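DNA repair protein RecO (PDB 1U5K) probably takes part in DNA repair and in recombination by the RecF pathway, and binds a zinc ion. Local coordinates at residues Leu134-Tyr138 against Asp188-His192. Numbering follows the deposited sequence.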
ATOM      1  N   LEU A 134     -18.351  -6.508  -2.399  1.00 22.17           N
ATOM      2  CA  LEU A 134     -19.070  -5.259  -2.595  1.00 22.41           C
ATOM      3  C   LEU A 134     -20.142  -5.062  -1.534  1.00 22.60           C
ATOM      4  O   LEU A 134     -20.208  -4.037  -0.853  1.00 22.26           O
ATOM      5  CB  LEU A 134     -19.672  -5.104  -3.993  1.00 23.02           C
ATOM      6  CG  LEU A 134     -18.737  -4.444  -4.988  1.00 23.56           C
ATOM      7  CD1 LEU A 134     -19.324  -4.572  -6.370  1.00 24.21           C
ATOM      8  CD2 LEU A 134     -18.351  -2.995  -4.646  1.00 25.01           C
ATOM      9  N   VAL A 135     -20.967  -6.083  -1.369  1.00 22.79           N
ATOM     10  CA  VAL A 135     -22.100  -6.017  -0.466  1.00 23.12           C
ATOM     11  C   VAL A 135     -21.656  -5.828   0.978  1.00 23.53           C
ATOM     12  O   VAL A 135     -22.191  -4.982   1.681  1.00 23.82           O
ATOM     13  CB  VAL A 135     -23.003  -7.252  -0.617  1.00 23.16           C
ATOM     14  CG1 VAL A 135     -24.001  -7.331   0.509  1.00 23.99           C
ATOM     15  CG2 VAL A 135     -23.692  -7.180  -1.953  1.00 25.08           C
ATOM     16  N   MET A 136     -20.646  -6.589   1.380  1.00 23.81           N
ATOM     17  CA  MET A 136     -20.188  -6.645   2.754  1.00 23.84           C
ATOM     18  C   MET A 136     -19.409  -5.380   3.099  1.00 23.61           C
ATOM     19  O   MET A 136     -19.567  -4.816   4.178  1.00 23.08           O
ATOM     20  CB  MET A 136     -19.332  -7.898   2.963  1.00 24.79           C
ATOM     21  CG  MET A 136     -20.149  -9.184   2.802  1.00 29.29           C
ATOM     22  SD  MET A 136     -21.465  -9.317   3.994  1.00 39.59           S
ATOM     23  CE  MET A 136     -20.628  -9.875   5.299  1.00 40.70           C
ATOM     24  N   SER A 137     -18.602  -4.906   2.160  1.00 22.86           N
ATOM     25  CA  SER A 137     -17.878  -3.667   2.386  1.00 24.61           C
ATOM     26  C   SER A 137     -18.823  -2.463   2.582  1.00 24.78           C
ATOM     27  O   SER A 137     -18.677  -1.686   3.543  1.00 23.26           O
ATOM     28  CB  SER A 137     -16.730  -3.580   1.361  1.00 25.15           C
ATOM     29  OG  SER A 137     -17.258  -3.105   0.141  1.00 33.08           O
ATOM     30  N   TYR A 138     -19.881  -2.355   1.782  1.00 23.64           N
ATOM     31  CA  TYR A 138     -20.872  -1.296   1.964  1.00 23.50           C
ATOM     32  C   TYR A 138     -21.662  -1.462   3.262  1.00 23.61           C
ATOM     33  O   TYR A 138     -21.887  -0.500   4.007  1.00 23.90           O
ATOM     34  CB  TYR A 138     -21.806  -1.179   0.753  1.00 23.23           C
ATOM     35  CG  TYR A 138     -21.331  -0.297  -0.364  1.00 21.09           C
ATOM     36  CD1 TYR A 138     -20.423  -0.768  -1.297  1.00 20.82           C
ATOM     37  CD2 TYR A 138     -21.771   1.030  -0.489  1.00 23.93           C
ATOM     38  CE1 TYR A 138     -19.976   0.055  -2.308  1.00 20.25           C
ATOM     39  CE2 TYR A 138     -21.360   1.845  -1.530  1.00 24.01           C
ATOM     40  CZ  TYR A 138     -20.447   1.350  -2.439  1.00 21.67           C
ATOM     41  OH  TYR A 138     -19.988   2.099  -3.500  1.00 22.78           O
ATOM     42  N   ASP A 188     -29.789   2.138  -7.039  1.00 27.25           N
ATOM     43  CA  ASP A 188     -30.562   1.383  -6.076  1.00 26.84           C
ATOM     44  C   ASP A 188     -29.654   0.747  -5.025  1.00 26.35           C
ATOM     45  O   ASP A 188     -29.955   0.723  -3.828  1.00 27.12           O
ATOM     46  CB  ASP A 188     -31.415   0.357  -6.821  1.00 27.84           C
ATOM     47  CG  ASP A 188     -31.938  -0.705  -5.915  1.00 27.85           C
ATOM     48  OD1 ASP A 188     -31.326  -1.789  -5.969  1.00 36.68           O
ATOM     49  OD2 ASP A 188     -32.860  -0.536  -5.098  1.00 33.37           O
ATOM     50  N   PHE A 189     -28.536   0.206  -5.484  1.00 26.21           N
ATOM     51  CA  PHE A 189     -27.536  -0.323  -4.567  1.00 26.04           C
ATOM     52  C   PHE A 189     -27.021   0.740  -3.607  1.00 25.82           C
ATOM     53  O   PHE A 189     -27.055   0.566  -2.395  1.00 25.58           O
ATOM     54  CB  PHE A 189     -26.368  -0.951  -5.317  1.00 25.83           C
ATOM     55  CG  PHE A 189     -25.339  -1.538  -4.398  1.00 26.26           C
ATOM     56  CD1 PHE A 189     -25.507  -2.808  -3.886  1.00 30.32           C
ATOM     57  CD2 PHE A 189     -24.239  -0.786  -4.013  1.00 29.62           C
ATOM     58  CE1 PHE A 189     -24.543  -3.335  -3.044  1.00 32.79           C
ATOM     59  CE2 PHE A 189     -23.292  -1.305  -3.147  1.00 28.26           C
ATOM     60  CZ  PHE A 189     -23.432  -2.587  -2.699  1.00 29.57           C
ATOM     61  N   LEU A 190     -26.569   1.851  -4.167  1.00 25.77           N
ATOM     62  CA  LEU A 190     -26.008   2.925  -3.361  1.00 26.07           C
ATOM     63  C   LEU A 190     -26.979   3.430  -2.302  1.00 26.92           C
ATOM     64  O   LEU A 190     -26.565   3.669  -1.172  1.00 27.85           O
ATOM     65  CB  LEU A 190     -25.527   4.055  -4.269  1.00 25.47           C
ATOM     66  CG  LEU A 190     -24.314   3.763  -5.134  1.00 23.62           C
ATOM     67  CD1 LEU A 190     -24.009   4.957  -5.988  1.00 24.14           C
ATOM     68  CD2 LEU A 190     -23.083   3.307  -4.402  1.00 27.65           C
ATOM     69  N   ARG A 191     -28.269   3.524  -2.628  1.00 27.25           N
ATOM     70  CA  ARG A 191     -29.273   4.065  -1.730  1.00 27.08           C
ATOM     71  C   ARG A 191     -29.692   3.134  -0.607  1.00 28.38           C
ATOM     72  O   ARG A 191     -30.135   3.573   0.454  1.00 28.50           O
ATOM     73  CB  ARG A 191     -30.510   4.510  -2.516  1.00 28.25           C
ATOM     74  CG  ARG A 191     -30.296   5.737  -3.381  1.00 25.88           C
ATOM     75  CD  ARG A 191     -31.508   6.031  -4.251  1.00 31.08           C
ATOM     76  NE  ARG A 191     -31.442   7.308  -4.934  1.00 29.72           N
ATOM     77  CZ  ARG A 191     -32.127   7.625  -6.025  1.00 33.09           C
ATOM     78  NH1 ARG A 191     -32.943   6.762  -6.605  1.00 32.67           N
ATOM     79  NH2 ARG A 191     -32.009   8.838  -6.535  1.00 36.94           N
ATOM     80  N   HIS A 192     -29.495   1.841  -0.809  1.00 28.36           N
ATOM     81  CA  HIS A 192     -30.059   0.852   0.091  1.00 29.41           C
ATOM     82  C   HIS A 192     -29.065  -0.158   0.647  1.00 30.15           C
ATOM     83  O   HIS A 192     -29.409  -0.877   1.570  1.00 29.47           O
ATOM     84  CB  HIS A 192     -31.178   0.143  -0.668  1.00 31.12           C
ATOM     85  CG  HIS A 192     -32.260   1.085  -1.104  1.00 30.54           C
ATOM     86  ND1 HIS A 192     -32.998   1.811  -0.197  1.00 36.37           N
ATOM     87  CD2 HIS A 192     -32.699   1.452  -2.330  1.00 34.37           C
ATOM     88  CE1 HIS A 192     -33.858   2.575  -0.846  1.00 38.56           C
ATOM     89  NE2 HIS A 192     -33.703   2.370  -2.141  1.00 37.79           N
TER
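F189 meets Y138 in a T-shaped aromatic pair where helix 184-192 packs against helix 129-141. Both helices belong to the C-terminal part of RecO, away from the zinc site. The axes of segments 134-138 and 188-192 cross at -33° and come no closer than 11.3 Å, a gap bridged by large side chains. F189 is the bump. Its CB points toward helix 129-141, and CG anti to the backbone N (chi1 -178°) carries the ring out to that helix. The hollow is formed by V135, the Y138 ring and the carbonyl O of L134, which lies near the F189 ring plane at CZ. CE2 of F189 sits over the centre of one Y138 face, 3.5 Å from Y138 CD1, with the ring planes at 79°. On another part of the F189 rim, CE1 touches V135 CG2 at 4.1 Å. W131 and L214 also pack on F189. L190 comes to Y138 obliquely, with its CD2 3.7 Å from Y138 CE2. Y138 OH is hydrogen-bonded to L214 O of helix 211-225. With an alanine at Y138, the F189 edge would probably lose its aromatic face, and L214 O its hydroxyl partner. That hydroxyl also has an apolar neighbour: L190 CD2 lies 3.4 Å from Y138 OH.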